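Local coordinates for protein BtGH115A (Bacteroides thetaiotaomicron, PDB 5BY3) that acts as a family GH115 4-O-methyl-alpha-glucuronidase with specificity for decorated arabinogalactans, at residues Thr195-Phe200 against Arg229-Lys234; Pro131-Ala136 against Leu203-Ala208; His581-Trp586 against Ala635-Asp640. One frame throughout, in Å; residues are numbered along the deposited sequence.

Interaction 1: residues Thr195-Phe200 against Arg229-Lys234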
loop_
_atom_site.group_PDB
_atom_site.type_symbol
_atom_site.label_atom_id
_atom_site.label_comp_id
_atom_site.label_asym_id
_atom_site.label_seq_id
_atom_site.Cartn_x
_atom_site.Cartn_y
_atom_site.Cartn_z
ATOM N N THR A 195 11.238 16.253 10.424
ATOM C CA THR A 195 10.194 15.310 9.995
ATOM C C THR A 195 10.719 14.235 9.006
ATOM O O THR A 195 10.450 13.034 9.179
ATOM C CB THR A 195 9.003 16.056 9.431
ATOM O OG1 THR A 195 8.644 17.096 10.356
ATOM C CG2 THR A 195 7.830 15.111 9.187
ATOM N N ASN A 196 11.509 14.650 8.022
ATOM C CA ASN A 196 12.043 13.709 7.033
ATOM C C ASN A 196 13.014 12.665 7.609
ATOM O O ASN A 196 12.921 11.477 7.269
ATOM C CB ASN A 196 12.589 14.447 5.802
ATOM C CG ASN A 196 11.478 14.897 4.866
ATOM O OD1 ASN A 196 10.949 14.098 4.074
ATOM N ND2 ASN A 196 11.077 16.168 4.977
ATOM N N GLU A 197 13.892 13.086 8.527
ATOM C CA GLU A 197 14.721 12.130 9.256
ATOM C C GLU A 197 13.877 11.046 9.947
ATOM O O GLU A 197 14.245 9.860 9.921
ATOM C CB GLU A 197 15.643 12.840 10.233
ATOM C CG GLU A 197 16.647 13.752 9.538
ATOM C CD GLU A 197 17.439 14.626 10.503
ATOM O OE1 GLU A 197 16.821 15.217 11.431
ATOM O OE2 GLU A 197 18.675 14.740 10.308
ATOM N N ARG A 198 12.745 11.451 10.541
ATOM C CA ARG A 198 11.794 10.511 11.114
ATOM C C ARG A 198 11.196 9.523 10.096
ATOM O O ARG A 198 11.142 8.328 10.382
ATOM C CB ARG A 198 10.672 11.230 11.867
ATOM C CG ARG A 198 11.062 11.688 13.268
ATOM C CD ARG A 198 11.528 10.576 14.206
ATOM N NE ARG A 198 11.824 11.170 15.510
ATOM C CZ ARG A 198 12.319 10.557 16.590
ATOM N NH1 ARG A 198 12.642 9.254 16.619
ATOM N NH2 ARG A 198 12.498 11.299 17.676
ATOM N N ILE A 199 10.762 10.027 8.935
ATOM C CA ILE A 199 10.293 9.187 7.840
ATOM C C ILE A 199 11.379 8.234 7.349
ATOM O O ILE A 199 11.125 7.020 7.172
ATOM C CB ILE A 199 9.725 10.020 6.680
ATOM C CG1 ILE A 199 8.596 10.928 7.218
ATOM C CG2 ILE A 199 9.220 9.093 5.580
ATOM C CD1 ILE A 199 8.034 11.925 6.213
ATOM N N PHE A 200 12.597 8.756 7.195
ATOM C CA PHE A 200 13.694 7.921 6.738
ATOM C C PHE A 200 14.109 6.832 7.724
ATOM O O PHE A 200 14.445 5.703 7.282
ATOM C CB PHE A 200 14.890 8.734 6.261
ATOM C CG PHE A 200 14.567 9.830 5.265
ATOM C CD1 PHE A 200 13.529 9.716 4.351
ATOM C CD2 PHE A 200 15.347 10.988 5.232
ATOM C CE1 PHE A 200 13.270 10.736 3.450
ATOM C CE2 PHE A 200 15.079 12.027 4.334
ATOM C CZ PHE A 200 14.048 11.891 3.437
ATOM N N ARG A 229 17.212 17.755 1.310
ATOM C CA ARG A 229 18.101 17.097 0.368
ATOM C C ARG A 229 19.294 16.429 1.096
ATOM O O ARG A 229 19.588 15.223 0.883
ATOM C CB ARG A 229 18.542 18.128 -0.668
ATOM C CG ARG A 229 19.391 17.608 -1.811
ATOM C CD ARG A 229 19.918 18.747 -2.676
ATOM N NE ARG A 229 20.647 19.750 -1.899
ATOM C CZ ARG A 229 21.916 19.639 -1.506
ATOM N NH1 ARG A 229 22.628 18.559 -1.820
ATOM N NH2 ARG A 229 22.478 20.615 -0.789
ATOM N N GLU A 230 19.923 17.184 1.999
ATOM C CA GLU A 230 21.042 16.688 2.837
ATOM C C GLU A 230 20.632 15.572 3.829
ATOM O O GLU A 230 21.410 14.621 4.059
ATOM C CB GLU A 230 21.739 17.854 3.553
ATOM C CG GLU A 230 22.327 18.922 2.605
ATOM C CD GLU A 230 21.473 20.203 2.466
ATOM O OE1 GLU A 230 20.223 20.154 2.237
ATOM O OE2 GLU A 230 22.081 21.298 2.579
ATOM N N ALA A 231 19.408 15.669 4.376
ATOM C CA ALA A 231 18.831 14.608 5.235
ATOM C C ALA A 231 18.689 13.286 4.473
ATOM O O ALA A 231 19.003 12.206 4.983
ATOM C CB ALA A 231 17.487 15.052 5.807
ATOM N N ALA A 232 18.221 13.383 3.241
ATOM C CA ALA A 232 18.092 12.228 2.368
ATOM C C ALA A 232 19.452 11.587 2.056
ATOM O O ALA A 232 19.551 10.354 1.925
ATOM C CB ALA A 232 17.379 12.638 1.089
ATOM N N LYS A 233 20.487 12.422 1.937
ATOM C CA LYS A 233 21.845 11.929 1.737
ATOM C C LYS A 233 22.354 11.209 2.997
ATOM O O LYS A 233 23.006 10.169 2.901
ATOM C CB LYS A 233 22.781 13.080 1.322
ATOM C CG LYS A 233 24.095 12.676 0.652
ATOM C CD LYS A 233 25.120 13.795 0.805
ATOM C CE LYS A 233 26.213 13.711 -0.248
ATOM N NZ LYS A 233 25.849 14.434 -1.506
ATOM N N LYS A 234 22.033 11.758 4.169
ATOM C CA LYS A 234 22.440 11.186 5.463
ATOM C C LYS A 234 21.852 9.782 5.656
ATOM O O LYS A 234 22.567 8.866 6.106
ATOM C CB LYS A 234 22.030 12.125 6.612
ATOM C CG LYS A 234 22.789 11.904 7.913
ATOM C CD LYS A 234 21.919 12.127 9.153
ATOM C CE LYS A 234 22.707 11.917 10.447
ATOM N NZ LYS A 234 23.305 10.555 10.598
#

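Interaction 2: residues Pro131-Ala136 against Leu203-Ala208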
loop_
_atom_site.group_PDB
_atom_site.type_symbol
_atom_site.label_atom_id
_atom_site.label_comp_id
_atom_site.label_asym_id
_atom_site.label_seq_id
_atom_site.Cartn_x
_atom_site.Cartn_y
_atom_site.Cartn_z
ATOM N N PRO A 131 9.631 -1.748 13.674
ATOM C CA PRO A 131 9.610 -0.544 12.815
ATOM C C PRO A 131 8.782 0.635 13.361
ATOM O O PRO A 131 9.116 1.793 13.086
ATOM C CB PRO A 131 8.957 -1.054 11.520
ATOM C CG PRO A 131 9.437 -2.473 11.433
ATOM C CD PRO A 131 9.556 -2.985 12.859
ATOM N N TRP A 132 7.734 0.342 14.122
ATOM C CA TRP A 132 6.817 1.352 14.616
ATOM C C TRP A 132 7.054 1.761 16.092
ATOM O O TRP A 132 6.199 2.430 16.711
ATOM C CB TRP A 132 5.406 0.850 14.411
ATOM C CG TRP A 132 5.199 0.330 13.037
ATOM C CD1 TRP A 132 5.325 -0.943 12.628
ATOM C CD2 TRP A 132 4.877 1.098 11.882
ATOM N NE1 TRP A 132 5.082 -1.036 11.271
ATOM C CE2 TRP A 132 4.812 0.211 10.795
ATOM C CE3 TRP A 132 4.642 2.457 11.665
ATOM C CZ2 TRP A 132 4.498 0.625 9.516
ATOM C CZ3 TRP A 132 4.328 2.882 10.394
ATOM C CH2 TRP A 132 4.256 1.968 9.327
ATOM N N GLU A 133 8.196 1.319 16.632
ATOM C CA GLU A 133 8.800 1.793 17.879
ATOM C C GLU A 133 8.426 3.248 18.178
ATOM O O GLU A 133 7.847 3.566 19.223
ATOM C CB GLU A 133 10.323 1.637 17.735
ATOM C CG GLU A 133 11.210 2.308 18.775
ATOM C CD GLU A 133 11.757 3.648 18.340
ATOM O OE1 GLU A 133 12.296 3.774 17.213
ATOM O OE2 GLU A 133 11.666 4.586 19.164
ATOM N N TRP A 134 8.742 4.125 17.245
ATOM C CA TRP A 134 8.391 5.516 17.370
ATOM C C TRP A 134 7.056 5.832 16.698
ATOM O O TRP A 134 6.253 6.580 17.282
ATOM C CB TRP A 134 9.495 6.398 16.803
ATOM C CG TRP A 134 9.319 7.846 17.224
ATOM C CD1 TRP A 134 9.673 8.419 18.432
ATOM C CD2 TRP A 134 8.747 8.897 16.431
ATOM N NE1 TRP A 134 9.348 9.754 18.422
ATOM C CE2 TRP A 134 8.776 10.077 17.219
ATOM C CE3 TRP A 134 8.234 8.956 15.128
ATOM C CZ2 TRP A 134 8.303 11.301 16.753
ATOM C CZ3 TRP A 134 7.753 10.173 14.656
ATOM C CH2 TRP A 134 7.786 11.339 15.476
ATOM N N TRP A 135 6.832 5.261 15.500
ATOM C CA TRP A 135 5.758 5.693 14.601
ATOM C C TRP A 135 4.354 5.196 15.002
ATOM O O TRP A 135 3.318 5.765 14.589
ATOM C CB TRP A 135 6.088 5.347 13.140
ATOM C CG TRP A 135 6.962 6.405 12.445
ATOM C CD1 TRP A 135 8.355 6.418 12.339
ATOM C CD2 TRP A 135 6.507 7.601 11.803
ATOM N NE1 TRP A 135 8.759 7.539 11.659
ATOM C CE2 TRP A 135 7.651 8.277 11.313
ATOM C CE3 TRP A 135 5.233 8.171 11.583
ATOM C CZ2 TRP A 135 7.561 9.492 10.641
ATOM C CZ3 TRP A 135 5.140 9.368 10.903
ATOM C CH2 TRP A 135 6.310 10.034 10.453
ATOM N N ALA A 136 4.315 4.146 15.811
ATOM C CA ALA A 136 3.070 3.796 16.470
ATOM C C ALA A 136 3.280 3.522 17.957
ATOM O O ALA A 136 2.480 2.852 18.581
ATOM C CB ALA A 136 2.385 2.633 15.775
ATOM N N LEU A 203 11.696 4.148 7.037
ATOM C CA LEU A 203 11.988 3.424 5.787
ATOM C C LEU A 203 13.151 2.492 5.965
ATOM O O LEU A 203 13.097 1.352 5.534
ATOM C CB LEU A 203 12.240 4.370 4.623
ATOM C CG LEU A 203 11.070 5.261 4.201
ATOM C CD1 LEU A 203 11.536 6.223 3.122
ATOM C CD2 LEU A 203 9.847 4.473 3.748
ATOM N N LEU A 204 14.182 2.955 6.661
ATOM C CA LEU A 204 15.312 2.096 7.029
ATOM C C LEU A 204 14.857 0.856 7.783
ATOM O O LEU A 204 15.187 -0.287 7.404
ATOM C CB LEU A 204 16.339 2.890 7.849
ATOM C CG LEU A 204 17.198 3.984 7.167
ATOM C CD1 LEU A 204 18.426 4.371 7.984
ATOM C CD2 LEU A 204 17.633 3.613 5.756
ATOM N N ARG A 205 14.039 1.072 8.815
ATOM C CA ARG A 205 13.567 -0.043 9.641
ATOM C C ARG A 205 12.655 -0.981 8.852
ATOM O O ARG A 205 12.528 -2.154 9.215
ATOM C CB ARG A 205 12.815 0.478 10.853
ATOM C CG ARG A 205 13.668 1.103 11.914
ATOM C CD ARG A 205 12.758 1.353 13.129
ATOM N NE ARG A 205 13.359 2.128 14.224
ATOM C CZ ARG A 205 14.374 1.713 14.979
ATOM N NH1 ARG A 205 14.966 0.537 14.742
ATOM N NH2 ARG A 205 14.837 2.490 15.959
ATOM N N LEU A 206 11.990 -0.450 7.816
ATOM C CA LEU A 206 11.179 -1.252 6.915
ATOM C C LEU A 206 11.966 -1.869 5.733
ATOM O O LEU A 206 11.394 -2.607 4.907
ATOM C CB LEU A 206 9.983 -0.431 6.413
ATOM C CG LEU A 206 8.868 -0.063 7.386
ATOM C CD1 LEU A 206 7.971 1.000 6.770
ATOM C CD2 LEU A 206 8.072 -1.286 7.804
ATOM N N ARG A 207 13.270 -1.571 5.690
ATOM C CA ARG A 207 14.227 -1.928 4.600
ATOM C C ARG A 207 13.857 -1.351 3.243
ATOM O O ARG A 207 14.135 -1.950 2.224
ATOM C CB ARG A 207 14.476 -3.449 4.450
ATOM C CG ARG A 207 14.797 -4.241 5.710
ATOM C CD ARG A 207 13.542 -4.992 6.131
ATOM N NE ARG A 207 13.885 -6.193 6.877
ATOM C CZ ARG A 207 13.097 -7.239 7.075
ATOM N NH1 ARG A 207 11.849 -7.309 6.586
ATOM N NH2 ARG A 207 13.598 -8.237 7.767
ATOM N N ALA A 208 13.180 -0.216 3.243
ATOM C CA ALA A 208 12.792 0.478 2.037
ATOM C C ALA A 208 13.963 1.392 1.714
ATOM O O ALA A 208 14.758 1.756 2.619
ATOM C CB ALA A 208 11.514 1.278 2.281
HETATM O O HOH W 1 11.915 4.733 14.648
#

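Interaction 3: residues His581-Trp586 against Ala635-Asp640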
loop_
_atom_site.group_PDB
_atom_site.type_symbol
_atom_site.label_atom_id
_atom_site.label_comp_id
_atom_site.label_asym_id
_atom_site.label_seq_id
_atom_site.Cartn_x
_atom_site.Cartn_y
_atom_site.Cartn_z
ATOM N N HIS A 581 -36.386 5.774 6.696
ATOM C CA HIS A 581 -37.545 4.903 6.479
ATOM C C HIS A 581 -38.385 4.664 7.759
ATOM O O HIS A 581 -39.173 3.728 7.798
ATOM C CB HIS A 581 -37.121 3.554 5.856
ATOM C CG HIS A 581 -36.587 3.671 4.466
ATOM N ND1 HIS A 581 -35.254 3.933 4.200
ATOM C CD2 HIS A 581 -37.201 3.559 3.264
ATOM C CE1 HIS A 581 -35.074 3.988 2.891
ATOM N NE2 HIS A 581 -36.236 3.754 2.301
ATOM N N ASP A 582 -38.218 5.512 8.784
ATOM C CA ASP A 582 -39.117 5.550 9.952
ATOM C C ASP A 582 -39.012 4.232 10.736
ATOM O O ASP A 582 -40.009 3.695 11.236
ATOM C CB ASP A 582 -40.569 5.841 9.478
ATOM C CG ASP A 582 -41.380 6.673 10.462
ATOM O OD1 ASP A 582 -41.031 7.862 10.673
ATOM O OD2 ASP A 582 -42.396 6.145 10.984
ATOM N N LYS A 583 -37.787 3.715 10.816
ATOM C CA LYS A 583 -37.503 2.428 11.466
ATOM C C LYS A 583 -36.471 2.552 12.597
ATOM O O LYS A 583 -36.054 1.524 13.186
ATOM C CB LYS A 583 -37.020 1.403 10.436
ATOM C CG LYS A 583 -37.967 1.245 9.285
ATOM C CD LYS A 583 -37.987 -0.145 8.715
ATOM C CE LYS A 583 -39.439 -0.487 8.418
ATOM N NZ LYS A 583 -39.547 -1.250 7.153
ATOM N N GLU A 584 -36.076 3.810 12.870
ATOM C CA GLU A 584 -35.055 4.183 13.835
ATOM C C GLU A 584 -35.074 5.647 14.138
ATOM O O GLU A 584 -35.529 6.445 13.314
ATOM C CB GLU A 584 -33.662 3.902 13.295
ATOM C CG GLU A 584 -33.059 2.611 13.823
ATOM C CD GLU A 584 -32.719 2.669 15.307
ATOM O OE1 GLU A 584 -32.837 3.768 15.923
ATOM O OE2 GLU A 584 -32.345 1.596 15.846
ATOM N N ASP A 585 -34.514 6.005 15.291
ATOM C CA ASP A 585 -34.412 7.391 15.697
ATOM C C ASP A 585 -33.125 8.033 15.224
ATOM O O ASP A 585 -32.035 7.513 15.430
ATOM C CB ASP A 585 -34.552 7.548 17.214
ATOM C CG ASP A 585 -35.265 8.840 17.590
ATOM O OD1 ASP A 585 -34.622 9.929 17.567
ATOM O OD2 ASP A 585 -36.485 8.749 17.885
ATOM N N TRP A 586 -33.286 9.200 14.616
ATOM C CA TRP A 586 -32.203 10.007 14.077
ATOM C C TRP A 586 -31.092 10.373 15.052
ATOM O O TRP A 586 -29.948 10.633 14.634
ATOM C CB TRP A 586 -32.786 11.280 13.501
ATOM C CG TRP A 586 -33.391 11.101 12.157
ATOM C CD1 TRP A 586 -34.723 11.041 11.853
ATOM C CD2 TRP A 586 -32.677 10.968 10.913
ATOM N NE1 TRP A 586 -34.883 10.885 10.493
ATOM C CE2 TRP A 586 -33.650 10.847 9.888
ATOM C CE3 TRP A 586 -31.307 10.939 10.567
ATOM C CZ2 TRP A 586 -33.300 10.686 8.528
ATOM C CZ3 TRP A 586 -30.955 10.816 9.202
ATOM C CH2 TRP A 586 -31.947 10.677 8.208
ATOM N N ALA A 635 -38.862 6.312 -1.642
ATOM C CA ALA A 635 -38.932 4.887 -1.962
ATOM C C ALA A 635 -38.999 3.981 -0.705
ATOM O O ALA A 635 -38.676 4.432 0.389
ATOM C CB ALA A 635 -37.746 4.511 -2.831
ATOM N N PRO A 636 -39.430 2.706 -0.860
ATOM C CA PRO A 636 -39.252 1.737 0.236
ATOM C C PRO A 636 -37.820 1.182 0.320
ATOM O O PRO A 636 -36.972 1.569 -0.465
ATOM C CB PRO A 636 -40.236 0.613 -0.117
ATOM C CG PRO A 636 -40.433 0.706 -1.590
ATOM C CD PRO A 636 -40.223 2.144 -1.975
HETATM N N MSE A 637 -37.570 0.260 1.267
HETATM C CA MSE A 637 -36.288 -0.411 1.522
HETATM C C MSE A 637 -36.162 -1.508 0.533
HETATM O O MSE A 637 -37.163 -2.082 0.108
HETATM C CB MSE A 637 -36.189 -1.101 2.890
HETATM C CG MSE A 637 -36.512 -0.149 4.035
HETATM SE SE MSE A 637 -35.239 -0.243 5.524
HETATM C CE MSE A 637 -33.731 0.626 4.596
ATOM N N THR A 638 -34.926 -1.815 0.155
ATOM C CA THR A 638 -34.639 -3.036 -0.600
ATOM C C THR A 638 -35.236 -4.185 0.189
ATOM O O THR A 638 -35.091 -4.251 1.397
ATOM C CB THR A 638 -33.116 -3.217 -0.813
ATOM O OG1 THR A 638 -32.645 -2.122 -1.604
ATOM C CG2 THR A 638 -32.791 -4.545 -1.510
ATOM N N ALA A 639 -35.961 -5.036 -0.521
ATOM C CA ALA A 639 -36.547 -6.248 0.018
ATOM C C ALA A 639 -35.481 -7.319 0.032
ATOM O O ALA A 639 -34.613 -7.359 -0.849
ATOM C CB ALA A 639 -37.720 -6.683 -0.841
ATOM N N ASP A 640 -35.556 -8.171 1.052
ATOM C CA ASP A 640 -34.708 -9.343 1.184
ATOM C C ASP A 640 -35.108 -10.290 0.069
ATOM O O ASP A 640 -36.290 -10.447 -0.235
ATOM C CB ASP A 640 -34.970 -9.970 2.556
ATOM C CG ASP A 640 -33.726 -10.520 3.209
ATOM O OD1 ASP A 640 -32.664 -9.849 3.218
ATOM O OD2 ASP A 640 -33.821 -11.640 3.743
#

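Interaction 1: residues Thr195-Phe200 against Arg229-Lys234
The carbonyl oxygen of N196 accepts the helix's own backbone bond from F200, with F200 N to N196 O at 2.7 Å, and the same oxygen lies above one face of the F200 ring, near its rim. From this helix F200 reaches across to helix 228-235. Its CG lies beside the backbone N and anti to the carbonyl carbon (chi1 -50°), which carries the ring toward the backbone between A231 and A232. F200 CE2 makes the closest approach, meeting A232 N at 3.6 Å obliquely to the ring. The methyl groups continue the contact, with F200 CE2 4.0 Å from A232 CB and 4.1 Å from A231 CB. One turn earlier, E197 lays its CG against A231 CB at 4.0 Å, so the A231 methyl touches both the aliphatic stem of E197 and the ring of F200. The carboxylate of E197 is engaged by R194 on its own helix, and E197 OE2 passes K234 at CD, 4.3 Å away. K234 NZ stays 6.2 Å from E197 OE2 and bonds elsewhere. The two short helical segments run nearly alongside, their axes 9.5 Å apart at a crossing of -27°, as expected of neighbouring outer helices in a (beta/alpha)8 barrel, with strand 210-212 connecting them in sequence. Y211 of that strand also meets the F200 ring, the planes at about 75°. No hydrogen bond or salt bridge spans the two segments; the helices are therefore joined by apolar packing, with small alanines admitting the aromatic ring close to the backbone and charge confined to the margin.

Interaction 2: residues Pro131-Ala136 against Leu203-Ala208
E133 OE1 and R205 NH2 form a salt bridge at 3.1 Å, although the N-H points poorly at the oxygen (126°), making the hydrogen bond weak. The E133 chain starts out opposite its backbone N (chi1 168°) and bends at chi2, which turns the carboxylate to R205. The carboxylate and guanidinium planes stand 78° apart, so the two groups do not pair in the flat, two-pronged way. A water bridges the same pair: it donates to E133 OE1 at 2.8 Å and accepts from R205 NE at 3.0 Å, lying in the guanidinium plane at its edge. E133 OE1 also meets R49, while the stronger partner of R205 is D50, so helix 38-55 adds a second cation and anion to the cluster. The aliphatic chain of R205, extended from CG to NE, runs past the backbone of P131 and brings its CD to 3.7 Å from P131 O. Farther out, P131 CB packs on L206 CD2 at 3.8 Å, the side chains crossing at about a right angle. L206 CD2 also approaches W132 CZ2 obliquely at 4.4 Å. W132 NE1 bonds to E445 on helix 441-452, which also packs on L206. R207 then takes positive phi, and R207 N to L204 O and A208 N to L203 O close the last turn. The loop 131-136 thus packs on the C-terminal end of a barrel helix, 193-205, closed by a Schellman motif.

Interaction 3: residues His581-Trp586 against Ala635-Asp640
With chi1 at -67°, H581 turns its imidazole away from its own carbonyl carbon and toward M637, a selenomethionine whose chain bends at chi2 and again at chi3 to follow the ring. M637 CG lies over one ring face, a CH-pi contact of 4.0 Å from CG to the H581 centroid, displaced toward the rim. The bend at chi2 then sets the selenium obliquely to the ring, with M637 SE 4.6 Å from the H581 centroid, and chi3 (72°) brings M637 CE to 3.7 Å from H581 ND1. At the ring edge, near its plane, A635 O lies 3.2 Å from H581 NE2 and 3.3 Å from H581 CD2. H581 ND1 is bonded to the Q577 carbonyl in the last turns of helix 552-580, which fixes the rotation of the ring. Without the imidazole, as with an alanine here, the selenomethionine chain would probably lose the face it lies over and the Q577 carbonyl its ring partner. K583 adds an aliphatic flank, its CD 4.2 Å from M637 SE. D582, with positive phi, completes the Schellman motif that ends helix 552-580. This surface contact sits in the turn from helix 552-580 to helix 587-603 and receives the loop that leaves the latter on its way to strand 646-647.

In the fold
Interactions 1 and 2 are buried and share helix 193-205: interaction 1 sets its middle against the next barrel helix, and interaction 2 joins its C-terminal end to the 131-136 loop. Their centres are 13 Å apart, and they touch directly, W135 NE1 lying 2.8 Å from R198 O in a probable hydrogen bond. Interaction 1 is apolar across its segments, whereas interaction 2 combines a water-bridged salt bridge with proline and leucine packing. Interaction 3 is a surface contact between two loops, its centre about 54 Å from that of interaction 1 and on the opposite side of the chain's centre. There an imidazole and a bent selenomethionine replace the close helix packing of the barrel.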